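Local coordinates for protein DNA polymerase (PDB 2PY5) that replicates the viral genome from a protein primer, coupling processive strand-displacing DNA synthesis with a proofreading 3'-5' exonuclease, at residues L185-A190 / S194-K199. The protein carries 2 engineered substitutions. Residues are numbered along the deposited sequence; the frame is centred on the assembly and turned at random. Where two conformers were deposited one is given.
Sequences LDRMTA and SLKGFK. With nucleotides of chain C.
Aliphatic packing comes from R187 and K196, whose side chains cross at about a right angle: CD of R187 rests on CB of K196 at 3.6 Å. Long chains suit this exposed edge, since their methylenes pack while their charged ends go elsewhere. K196 sets CG opposite its own N (chi1 -177°) and then bends at chi2, which carries the ammonium to a salt bridge with D200; R187 NE bonds S192 OG.

The one hydrogen bond between 185-190 and 194-199 is the first-turn i to i+4 helical bond, S194 N to A190 O, 3.0 Å long. Here the exonuclease and strand-displacement region (1-191) ends in the loop after helix 160-182, and helix 190-202 leads into region 192-229, which is involved in DNA binding and in coordinating synthesis with degradation. A190, small enough for its buried place, lies against L384, and S194 OG is bonded to the carbonyl of M385, joining this helix start to helix 376-387 of the polymerization region.

T189 is the N-cap of helix 190-202, its OG1 capping S192 N. The same hydroxyl donates to OP2 of DC4 of chain C, a short 2.5 Å bond, so threonine serves both helix and single-stranded DNA; the helix N-terminus probably favours the phosphate electrostatically. Flexible, unbranched M188 lays SD against the sugar of DA3 of chain C, 3.9 Å from C5'.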
ATOM      1  N   LEU F 185      16.631  -8.907  -5.711  1.00 28.10           N
ATOM      2  CA  LEU F 185      15.349  -8.219  -5.812  1.00 27.65           C
ATOM      3  C   LEU F 185      15.559  -6.902  -6.542  1.00 28.12           C
ATOM      4  O   LEU F 185      15.612  -5.830  -5.936  1.00 28.29           O
ATOM      5  CB  LEU F 185      14.752  -8.012  -4.409  1.00 28.87           C
ATOM      6  CG  LEU F 185      14.028  -9.169  -3.690  1.00 34.20           C
ATOM      7  CD1 LEU F 185      14.267 -10.556  -4.269  1.00 32.71           C
ATOM      8  CD2 LEU F 185      14.307  -9.143  -2.195  1.00 32.38           C
ATOM      9  N   ASP F 186      15.719  -6.982  -7.859  1.00 31.56           N
ATOM     10  CA  ASP F 186      16.171  -5.797  -8.599  1.00 33.92           C
ATOM     11  C   ASP F 186      15.216  -5.325  -9.691  1.00 37.84           C
ATOM     12  O   ASP F 186      15.620  -4.562 -10.576  1.00 35.47           O
ATOM     13  CB  ASP F 186      17.549  -6.056  -9.191  1.00 36.99           C
ATOM     14  CG  ASP F 186      17.564  -7.195 -10.143  1.00 36.67           C
ATOM     15  OD1 ASP F 186      18.682  -7.671 -10.486  1.00 42.23           O
ATOM     16  OD2 ASP F 186      16.477  -7.667 -10.553  1.00 37.25           O
ATOM     17  N   ARG F 187      13.964  -5.762  -9.631  1.00 31.97           N
ATOM     18  CA  ARG F 187      12.938  -5.229 -10.541  1.00 32.17           C
ATOM     19  C   ARG F 187      12.426  -3.876 -10.070  1.00 32.52           C
ATOM     20  O   ARG F 187      12.847  -3.354  -9.040  1.00 31.96           O
ATOM     21  CB  ARG F 187      11.829  -6.260 -10.705  1.00 29.70           C
ATOM     22  CG  ARG F 187      12.363  -7.493 -11.430  1.00 34.67           C
ATOM     23  CD  ARG F 187      11.411  -8.600 -11.420  1.00 38.29           C
ATOM     24  NE  ARG F 187      10.310  -8.302 -12.324  1.00 38.15           N
ATOM     25  CZ  ARG F 187      10.285  -8.589 -13.624  1.00 42.88           C
ATOM     26  NH1 ARG F 187      11.291  -9.237 -14.212  1.00 44.03           N
ATOM     27  NH2 ARG F 187       9.219  -8.245 -14.338  1.00 42.61           N
ATOM     28  N   MET F 188      11.539  -3.265 -10.847  1.00 30.24           N
ATOM     29  CA  MET F 188      11.145  -1.905 -10.584  1.00 32.54           C
ATOM     30  C   MET F 188      10.418  -1.707  -9.262  1.00 29.99           C
ATOM     31  O   MET F 188      10.531  -0.639  -8.658  1.00 31.84           O
ATOM     32  CB  MET F 188      10.281  -1.367 -11.731  1.00 34.96           C
ATOM     33  CG  MET F 188      10.073   0.113 -11.684  1.00 36.44           C
ATOM     34  SD  MET F 188       9.061   0.723 -13.048  1.00 38.28           S
ATOM     35  CE  MET F 188       9.942  -0.061 -14.401  1.00 36.49           C
ATOM     36  N   THR F 189       9.662  -2.716  -8.846  1.00 29.30           N
ATOM     37  CA  THR F 189       8.809  -2.593  -7.670  1.00 28.75           C
ATOM     38  C   THR F 189       8.866  -3.844  -6.806  1.00 25.85           C
ATOM     39  O   THR F 189       9.160  -4.938  -7.309  1.00 27.02           O
ATOM     40  CB  THR F 189       7.354  -2.414  -8.100  1.00 29.26           C
ATOM     41  OG1 THR F 189       6.874  -3.624  -8.660  1.00 30.43           O
ATOM     42  CG2 THR F 189       7.214  -1.271  -9.140  1.00 29.22           C
ATOM     43  N   ALA F 190       8.478  -3.694  -5.541  1.00 27.85           N
ATOM     44  CA  ALA F 190       8.328  -4.833  -4.622  1.00 28.51           C
ATOM     45  C   ALA F 190       7.391  -5.897  -5.181  1.00 31.53           C
ATOM     46  O   ALA F 190       7.678  -7.103  -5.101  1.00 30.12           O
ATOM     47  CB  ALA F 190       7.860  -4.350  -3.247  1.00 30.35           C
ATOM     48  N   SER F 194       8.160  -9.825  -6.139  1.00 27.27           N
ATOM     49  CA  SER F 194       7.375 -10.931  -5.574  0.50 26.98           C
ATOM     50  C   SER F 194       6.882 -11.860  -6.667  1.00 28.51           C
ATOM     51  O   SER F 194       6.994 -13.087  -6.573  1.00 28.27           O
ATOM     52  CB  SER F 194       6.184 -10.427  -4.764  0.50 28.34           C
ATOM     53  OG  SER F 194       6.580  -9.984  -3.491  0.50 24.64           O
ATOM     54  N   LEU F 195       6.312 -11.295  -7.718  1.00 27.32           N
ATOM     55  CA  LEU F 195       5.779 -12.116  -8.797  1.00 28.44           C
ATOM     56  C   LEU F 195       6.865 -12.901  -9.520  1.00 28.17           C
ATOM     57  O   LEU F 195       6.658 -14.066  -9.863  1.00 30.13           O
ATOM     58  CB  LEU F 195       4.965 -11.262  -9.782  1.00 31.06           C
ATOM     59  CG  LEU F 195       4.222 -12.016 -10.882  1.00 31.90           C
ATOM     60  CD1 LEU F 195       3.256 -13.046 -10.319  1.00 32.49           C
ATOM     61  CD2 LEU F 195       3.502 -11.043 -11.827  1.00 32.81           C
ATOM     62  N   LYS F 196       8.010 -12.270  -9.752  1.00 26.75           N
ATOM     63  CA  LYS F 196       9.127 -12.941 -10.413  0.50 27.14           C
ATOM     64  C   LYS F 196       9.588 -14.115  -9.554  1.00 27.94           C
ATOM     65  O   LYS F 196       9.832 -15.208 -10.070  1.00 28.30           O
ATOM     66  CB  LYS F 196      10.271 -11.968 -10.681  0.50 28.38           C
ATOM     67  CG  LYS F 196      11.444 -12.576 -11.423  0.50 30.83           C
ATOM     68  CD  LYS F 196      12.461 -13.171 -10.486  0.50 33.18           C
ATOM     69  CE  LYS F 196      13.752 -13.481 -11.217  0.50 33.52           C
ATOM     70  NZ  LYS F 196      14.761 -14.077 -10.316  0.50 35.38           N
ATOM     71  N   GLY F 197       9.685 -13.891  -8.253  1.00 27.73           N
ATOM     72  CA  GLY F 197      10.105 -14.939  -7.307  1.00 27.04           C
ATOM     73  C   GLY F 197       9.158 -16.108  -7.294  1.00 29.01           C
ATOM     74  O   GLY F 197       9.591 -17.273  -7.276  1.00 27.02           O
ATOM     75  N   PHE F 198       7.875 -15.811  -7.320  1.00 27.55           N
ATOM     76  CA  PHE F 198       6.850 -16.845  -7.407  1.00 27.19           C
ATOM     77  C   PHE F 198       6.999 -17.653  -8.694  1.00 29.24           C
ATOM     78  O   PHE F 198       6.991 -18.894  -8.670  1.00 30.00           O
ATOM     79  CB  PHE F 198       5.480 -16.207  -7.337  1.00 29.88           C
ATOM     80  CG  PHE F 198       4.361 -17.176  -7.470  1.00 29.38           C
ATOM     81  CD1 PHE F 198       4.168 -18.174  -6.525  1.00 32.76           C
ATOM     82  CD2 PHE F 198       3.502 -17.099  -8.541  1.00 31.05           C
ATOM     83  CE1 PHE F 198       3.117 -19.075  -6.661  1.00 32.53           C
ATOM     84  CE2 PHE F 198       2.452 -18.002  -8.684  1.00 31.49           C
ATOM     85  CZ  PHE F 198       2.265 -18.981  -7.749  1.00 32.77           C
ATOM     86  N   LYS F 199       7.139 -16.977  -9.828  1.00 29.41           N
ATOM     87  CA  LYS F 199       7.379 -17.694 -11.101  1.00 30.14           C
ATOM     88  C   LYS F 199       8.613 -18.570 -11.075  1.00 30.32           C
ATOM     89  O   LYS F 199       8.602 -19.680 -11.622  1.00 31.13           O
ATOM     90  CB  LYS F 199       7.466 -16.736 -12.272  1.00 32.43           C
ATOM     91  CG  LYS F 199       6.156 -16.107 -12.558  1.00 32.92           C
ATOM     92  CD  LYS F 199       6.245 -15.200 -13.756  1.00 35.88           C
ATOM     93  CE  LYS F 199       4.906 -14.601 -14.069  1.00 36.19           C
ATOM     94  NZ  LYS F 199       4.992 -13.572 -15.146  1.00 42.52           N
TER
ATOM     95  P    DC C   4       3.797  -2.707  -9.778  1.00 24.54           P
ATOM     96  OP1  DC C   4       3.724  -2.104  -8.430  1.00 22.99           O
ATOM     97  OP2  DC C   4       4.841  -3.721 -10.114  1.00 22.53           O
ATOM     98  O5'  DC C   4       2.420  -3.374 -10.205  1.00 26.48           O
ATOM     99  C5'  DC C   4       1.222  -2.687  -9.940  1.00 23.52           C
ATOM    100  C4'  DC C   4       0.215  -3.664  -9.357  1.00 22.81           C
ATOM    101  O4'  DC C   4       0.677  -4.174  -8.076  1.00 24.28           O
ATOM    102  C3'  DC C   4      -1.121  -3.014  -9.050  1.00 23.52           C
ATOM    103  O3'  DC C   4      -1.898  -3.007 -10.218  1.00 24.39           O
ATOM    104  C2'  DC C   4      -1.682  -3.930  -7.987  1.00 25.41           C
ATOM    105  C1'  DC C   4      -0.430  -4.276  -7.202  1.00 26.94           C
ATOM    106  N1   DC C   4      -0.247  -3.398  -6.018  1.00 27.60           N
ATOM    107  C2   DC C   4      -1.129  -3.561  -4.935  1.00 28.03           C
ATOM    108  O2   DC C   4      -2.045  -4.404  -4.997  1.00 29.91           O
ATOM    109  N3   DC C   4      -0.980  -2.784  -3.837  1.00 31.06           N
ATOM    110  C4   DC C   4       0.004  -1.889  -3.789  1.00 31.39           C
ATOM    111  N4   DC C   4       0.106  -1.154  -2.672  1.00 34.40           N
ATOM    112  C5   DC C   4       0.915  -1.710  -4.871  1.00 29.04           C
ATOM    113  C6   DC C   4       0.761  -2.471  -5.959  1.00 27.72           C
ATOM    114  P    DA C   3       7.061  -4.311 -14.221  1.00 26.22           P
ATOM    115  OP1  DA C   3       8.157  -4.489 -13.248  1.00 28.05           O
ATOM    116  OP2  DA C   3       6.256  -5.449 -14.773  1.00 28.28           O
ATOM    117  O5'  DA C   3       6.019  -3.253 -13.638  1.00 25.87           O
ATOM    118  C5'  DA C   3       6.503  -2.230 -12.815  1.00 27.29           C
ATOM    119  C4'  DA C   3       5.415  -1.185 -12.680  1.00 25.33           C
ATOM    120  O4'  DA C   3       5.174  -0.603 -13.975  1.00 27.36           O
ATOM    121  C3'  DA C   3       4.059  -1.698 -12.222  1.00 25.07           C
ATOM    122  O3'  DA C   3       3.932  -1.500 -10.824  1.00 25.21           O
ATOM    123  C2'  DA C   3       3.058  -0.801 -12.962  1.00 26.59           C
ATOM    124  C1'  DA C   3       3.797  -0.309 -14.197  1.00 30.32           C
ATOM    125  N9   DA C   3       3.542  -0.985 -15.471  1.00 30.97           N
ATOM    126  C8   DA C   3       3.541  -2.344 -15.699  1.00 32.62           C
ATOM    127  N7   DA C   3       3.345  -2.680 -16.957  1.00 31.41           N
ATOM    128  C5   DA C   3       3.219  -1.458 -17.598  1.00 31.47           C
ATOM    129  C6   DA C   3       2.989  -1.104 -18.943  1.00 32.32           C
ATOM    130  N6   DA C   3       2.843  -2.004 -19.923  1.00 33.35           N
ATOM    131  N1   DA C   3       2.921   0.217 -19.247  1.00 34.52           N
ATOM    132  C2   DA C   3       3.066   1.118 -18.264  1.00 33.63           C
ATOM    133  N3   DA C   3       3.281   0.904 -16.964  1.00 32.34           N
ATOM    134  C4   DA C   3       3.352  -0.409 -16.698  1.00 31.72           C
TER